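Local coordinates for protein coronin (Toxoplasma gondii, PDB 4OZU) that probably binds actin filaments as a coronin-family protein, the part described being its WD40-repeat domain, at residues Lys220-Gly229 / Leu271-Leu282. Sequence-based numbering, arbitrary orientation.
Sequences KCTWIDGLAG and LYPIFDETTGML
With Phe275 CG swung opposite its own backbone N (chi1 -170°), the phenyl ring lies against Ile224, whose side chain meets it at about a right angle. Ile224 CG2 sits squarely over one face, 3.8 Å from the centroid of the Phe275 ring, a CH-pi contact. The opposite face carries the backbone N of Glu277 nearer the rim, and Asp225 O lies in the ring plane at the edge, 3.3 Å from Phe275 CE2, so the ring is wedged between backbone and side chain. Beyond it Glu277 folds back, its CG lying between backbone N and carbonyl carbon and its chain bent again at chi2. Glu277 OE1 accepts from Leu227 N at 2.9 Å, the donor lying above the carboxylate plane, and also forms a salt bridge with Arg389, while OE2 takes the Thr278 hydroxyl. Glu277 O receives Ala228 N, also at 2.9 Å; two consecutive amides are thus gripped by one residue. Ala228 CB packs closely on Gly280 N, 3.3 Å away. At the other end the Lys220 chain lies obliquely beside the Tyr272 ring, and Lys220 NZ donates to Tyr272 OH at 3.2 Å while pairing with Glu35. Between these ends Thr222 CG2 rests 3.8 Å from Pro273 CB, and a water links Thr222 OG1 to Phe275 N. Strands 220-223 and 271-275, nearly parallel (5°), each begin a separate four-stranded antiparallel sheet; they meet through side chains and the water, while backbone amides tie the following loop to Glu277, joining adjacent blades of the WD40 beta-propeller.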
loop_
_atom_site.group_PDB
_atom_site.type_symbol
_atom_site.label_atom_id
_atom_site.label_comp_id
_atom_site.label_asym_id
_atom_site.label_seq_id
_atom_site.Cartn_x
_atom_site.Cartn_y
_atom_site.Cartn_z
ATOM N N LYS A 220 0.782 -6.694 10.934
ATOM C CA LYS A 220 0.634 -5.684 9.891
ATOM C C LYS A 220 -0.841 -5.358 9.780
ATOM O O LYS A 220 -1.673 -6.221 10.026
ATOM C CB LYS A 220 1.173 -6.193 8.548
ATOM C CG LYS A 220 2.635 -6.614 8.554
ATOM C CD LYS A 220 3.569 -5.417 8.468
ATOM C CE LYS A 220 5.023 -5.852 8.544
ATOM N NZ LYS A 220 5.988 -4.720 8.387
ATOM N N CYS A 221 -1.174 -4.128 9.408
ATOM C CA CYS A 221 -2.574 -3.760 9.277
ATOM C C CYS A 221 -2.865 -3.017 7.986
ATOM O O CYS A 221 -1.966 -2.549 7.296
ATOM C CB CYS A 221 -3.028 -2.903 10.462
ATOM S SG CYS A 221 -2.453 -1.170 10.420
ATOM N N THR A 222 -4.148 -2.961 7.662
ATOM C CA THR A 222 -4.660 -2.040 6.668
ATOM C C THR A 222 -6.138 -1.810 6.980
ATOM O O THR A 222 -6.751 -2.592 7.705
ATOM C CB THR A 222 -4.475 -2.568 5.242
ATOM O OG1 THR A 222 -4.674 -1.500 4.307
ATOM C CG2 THR A 222 -5.437 -3.700 4.954
ATOM N N TRP A 223 -6.709 -0.742 6.439
ATOM C CA TRP A 223 -8.118 -0.461 6.650
ATOM C C TRP A 223 -8.964 -1.229 5.651
ATOM O O TRP A 223 -8.531 -1.467 4.525
ATOM C CB TRP A 223 -8.387 1.035 6.528
ATOM C CG TRP A 223 -7.879 1.795 7.686
ATOM C CD1 TRP A 223 -6.600 2.200 7.894
ATOM C CD2 TRP A 223 -8.640 2.251 8.812
ATOM N NE1 TRP A 223 -6.507 2.888 9.084
ATOM C CE2 TRP A 223 -7.747 2.929 9.668
ATOM C CE3 TRP A 223 -9.984 2.157 9.179
ATOM C CZ2 TRP A 223 -8.155 3.510 10.863
ATOM C CZ3 TRP A 223 -10.386 2.735 10.374
ATOM C CH2 TRP A 223 -9.473 3.400 11.200
ATOM N N ILE A 224 -10.160 -1.622 6.078
ATOM C CA ILE A 224 -11.104 -2.292 5.204
ATOM C C ILE A 224 -12.466 -1.606 5.320
ATOM O O ILE A 224 -13.490 -2.250 5.529
ATOM C CB ILE A 224 -11.194 -3.810 5.522
ATOM C CG1 ILE A 224 -11.459 -4.038 7.016
ATOM C CG2 ILE A 224 -9.909 -4.505 5.084
ATOM C CD1 ILE A 224 -11.637 -5.495 7.406
ATOM N N ASP A 225 -12.448 -0.276 5.198
ATOM C CA ASP A 225 -13.664 0.506 5.014
ATOM C C ASP A 225 -13.794 0.812 3.511
ATOM O O ASP A 225 -13.651 -0.097 2.693
ATOM C CB ASP A 225 -13.666 1.772 5.906
ATOM C CG ASP A 225 -12.405 2.643 5.771
ATOM O OD1 ASP A 225 -11.354 2.201 5.264
ATOM O OD2 ASP A 225 -12.467 3.806 6.223
ATOM N N GLY A 226 -14.071 2.052 3.127
ATOM C CA GLY A 226 -14.291 2.341 1.723
ATOM C C GLY A 226 -15.583 1.733 1.192
ATOM O O GLY A 226 -16.489 1.380 1.956
ATOM N N LEU A 227 -15.670 1.619 -0.131
ATOM C CA LEU A 227 -16.918 1.251 -0.795
ATOM C C LEU A 227 -17.400 -0.151 -0.459
ATOM O O LEU A 227 -18.596 -0.370 -0.227
ATOM C CB LEU A 227 -16.749 1.355 -2.312
ATOM C CG LEU A 227 -18.040 1.201 -3.111
ATOM C CD1 LEU A 227 -18.940 2.400 -2.867
ATOM C CD2 LEU A 227 -17.749 1.030 -4.608
ATOM N N ALA A 228 -16.479 -1.106 -0.482
ATOM C CA ALA A 228 -16.832 -2.510 -0.313
ATOM C C ALA A 228 -16.723 -2.947 1.131
ATOM O O ALA A 228 -17.235 -4.006 1.502
ATOM C CB ALA A 228 -15.942 -3.394 -1.194
ATOM N N GLY A 229 -16.041 -2.143 1.938
ATOM C CA GLY A 229 -15.755 -2.510 3.313
ATOM C C GLY A 229 -16.826 -2.080 4.295
ATOM O O GLY A 229 -17.994 -1.945 3.945
ATOM N N LEU A 271 2.759 -11.132 6.930
ATOM C CA LEU A 271 1.886 -10.960 5.778
ATOM C C LEU A 271 1.436 -9.513 5.631
ATOM O O LEU A 271 0.893 -8.919 6.564
ATOM C CB LEU A 271 0.667 -11.876 5.891
ATOM C CG LEU A 271 0.959 -13.373 5.734
ATOM C CD1 LEU A 271 -0.234 -14.202 6.170
ATOM C CD2 LEU A 271 1.354 -13.714 4.308
ATOM N N TYR A 272 1.695 -8.955 4.454
ATOM C CA TYR A 272 1.208 -7.633 4.086
ATOM C C TYR A 272 -0.189 -7.753 3.506
ATOM O O TYR A 272 -0.375 -8.430 2.490
ATOM C CB TYR A 272 2.147 -6.971 3.074
ATOM C CG TYR A 272 3.471 -6.593 3.686
ATOM C CD1 TYR A 272 3.643 -5.354 4.291
ATOM C CD2 TYR A 272 4.538 -7.483 3.694
ATOM C CE1 TYR A 272 4.842 -5.006 4.876
ATOM C CE2 TYR A 272 5.747 -7.139 4.275
ATOM C CZ TYR A 272 5.886 -5.900 4.868
ATOM O OH TYR A 272 7.073 -5.545 5.451
ATOM N N PRO A 273 -1.178 -7.119 4.154
ATOM C CA PRO A 273 -2.537 -7.087 3.608
ATOM C C PRO A 273 -2.725 -5.940 2.624
ATOM O O PRO A 273 -2.333 -4.808 2.917
ATOM C CB PRO A 273 -3.404 -6.893 4.853
ATOM C CG PRO A 273 -2.547 -6.076 5.761
ATOM C CD PRO A 273 -1.118 -6.493 5.489
ATOM N N ILE A 274 -3.311 -6.248 1.466
ATOM C CA ILE A 274 -3.639 -5.256 0.448
ATOM C C ILE A 274 -5.136 -5.289 0.180
ATOM O O ILE A 274 -5.662 -6.316 -0.258
ATOM C CB ILE A 274 -2.880 -5.522 -0.870
ATOM C CG1 ILE A 274 -1.364 -5.521 -0.628
ATOM C CG2 ILE A 274 -3.265 -4.508 -1.933
ATOM C CD1 ILE A 274 -0.810 -4.214 -0.093
ATOM N N PHE A 275 -5.818 -4.176 0.444
ATOM C CA PHE A 275 -7.263 -4.098 0.252
ATOM C C PHE A 275 -7.639 -3.312 -0.996
ATOM O O PHE A 275 -7.208 -2.176 -1.187
ATOM C CB PHE A 275 -7.927 -3.462 1.475
ATOM C CG PHE A 275 -9.435 -3.562 1.483
ATOM C CD1 PHE A 275 -10.071 -4.781 1.300
ATOM C CD2 PHE A 275 -10.212 -2.438 1.714
ATOM C CE1 PHE A 275 -11.449 -4.870 1.337
ATOM C CE2 PHE A 275 -11.594 -2.521 1.749
ATOM C CZ PHE A 275 -12.212 -3.734 1.564
ATOM N N ASP A 276 -8.438 -3.952 -1.842
ATOM C CA ASP A 276 -9.106 -3.304 -2.964
ATOM C C ASP A 276 -10.437 -2.794 -2.427
ATOM O O ASP A 276 -11.394 -3.550 -2.296
ATOM C CB ASP A 276 -9.289 -4.295 -4.123
ATOM C CG ASP A 276 -10.138 -3.744 -5.275
ATOM O OD1 ASP A 276 -10.688 -2.625 -5.160
ATOM O OD2 ASP A 276 -10.277 -4.467 -6.305
ATOM N N GLU A 277 -10.482 -1.507 -2.099
ATOM C CA GLU A 277 -11.636 -0.926 -1.424
ATOM C C GLU A 277 -12.871 -0.922 -2.320
ATOM O O GLU A 277 -13.990 -0.749 -1.841
ATOM C CB GLU A 277 -11.322 0.503 -0.976
ATOM C CG GLU A 277 -11.277 1.524 -2.117
ATOM C CD GLU A 277 -12.642 2.120 -2.427
ATOM O OE1 GLU A 277 -13.330 2.567 -1.482
ATOM O OE2 GLU A 277 -13.028 2.141 -3.618
ATOM N N THR A 278 -12.652 -1.097 -3.618
ATOM C CA THR A 278 -13.719 -0.965 -4.603
ATOM C C THR A 278 -14.489 -2.273 -4.812
ATOM O O THR A 278 -15.701 -2.244 -5.028
ATOM C CB THR A 278 -13.156 -0.479 -5.957
ATOM O OG1 THR A 278 -12.199 0.570 -5.730
ATOM C CG2 THR A 278 -14.277 0.039 -6.850
ATOM N N THR A 279 -13.793 -3.407 -4.737
ATOM C CA THR A 279 -14.426 -4.719 -4.892
ATOM C C THR A 279 -14.468 -5.526 -3.599
ATOM O O THR A 279 -15.250 -6.473 -3.482
ATOM C CB THR A 279 -13.711 -5.591 -5.944
ATOM O OG1 THR A 279 -12.395 -5.914 -5.481
ATOM C CG2 THR A 279 -13.633 -4.885 -7.296
ATOM N N GLY A 280 -13.624 -5.166 -2.640
ATOM C CA GLY A 280 -13.512 -5.926 -1.409
ATOM C C GLY A 280 -12.479 -7.042 -1.442
ATOM O O GLY A 280 -12.339 -7.785 -0.471
ATOM N N MET A 281 -11.740 -7.167 -2.538
ATOM C CA MET A 281 -10.668 -8.155 -2.595
ATOM C C MET A 281 -9.587 -7.783 -1.595
ATOM O O MET A 281 -9.198 -6.612 -1.466
ATOM C CB MET A 281 -10.057 -8.266 -3.993
ATOM C CG MET A 281 -10.955 -8.869 -5.059
ATOM S SD MET A 281 -11.787 -10.405 -4.608
ATOM C CE MET A 281 -10.415 -11.446 -4.123
ATOM N N LEU A 282 -9.107 -8.797 -0.884
ATOM C CA LEU A 282 -8.111 -8.610 0.161
ATOM C C LEU A 282 -6.991 -9.613 -0.049
ATOM O O LEU A 282 -7.195 -10.820 0.103
ATOM C CB LEU A 282 -8.756 -8.777 1.541
ATOM C CG LEU A 282 -7.937 -8.461 2.793
ATOM C CD1 LEU A 282 -7.356 -7.054 2.759
ATOM C CD2 LEU A 282 -8.792 -8.640 4.027
HETATM O O HOH W 1 -4.574 -1.694 1.552
#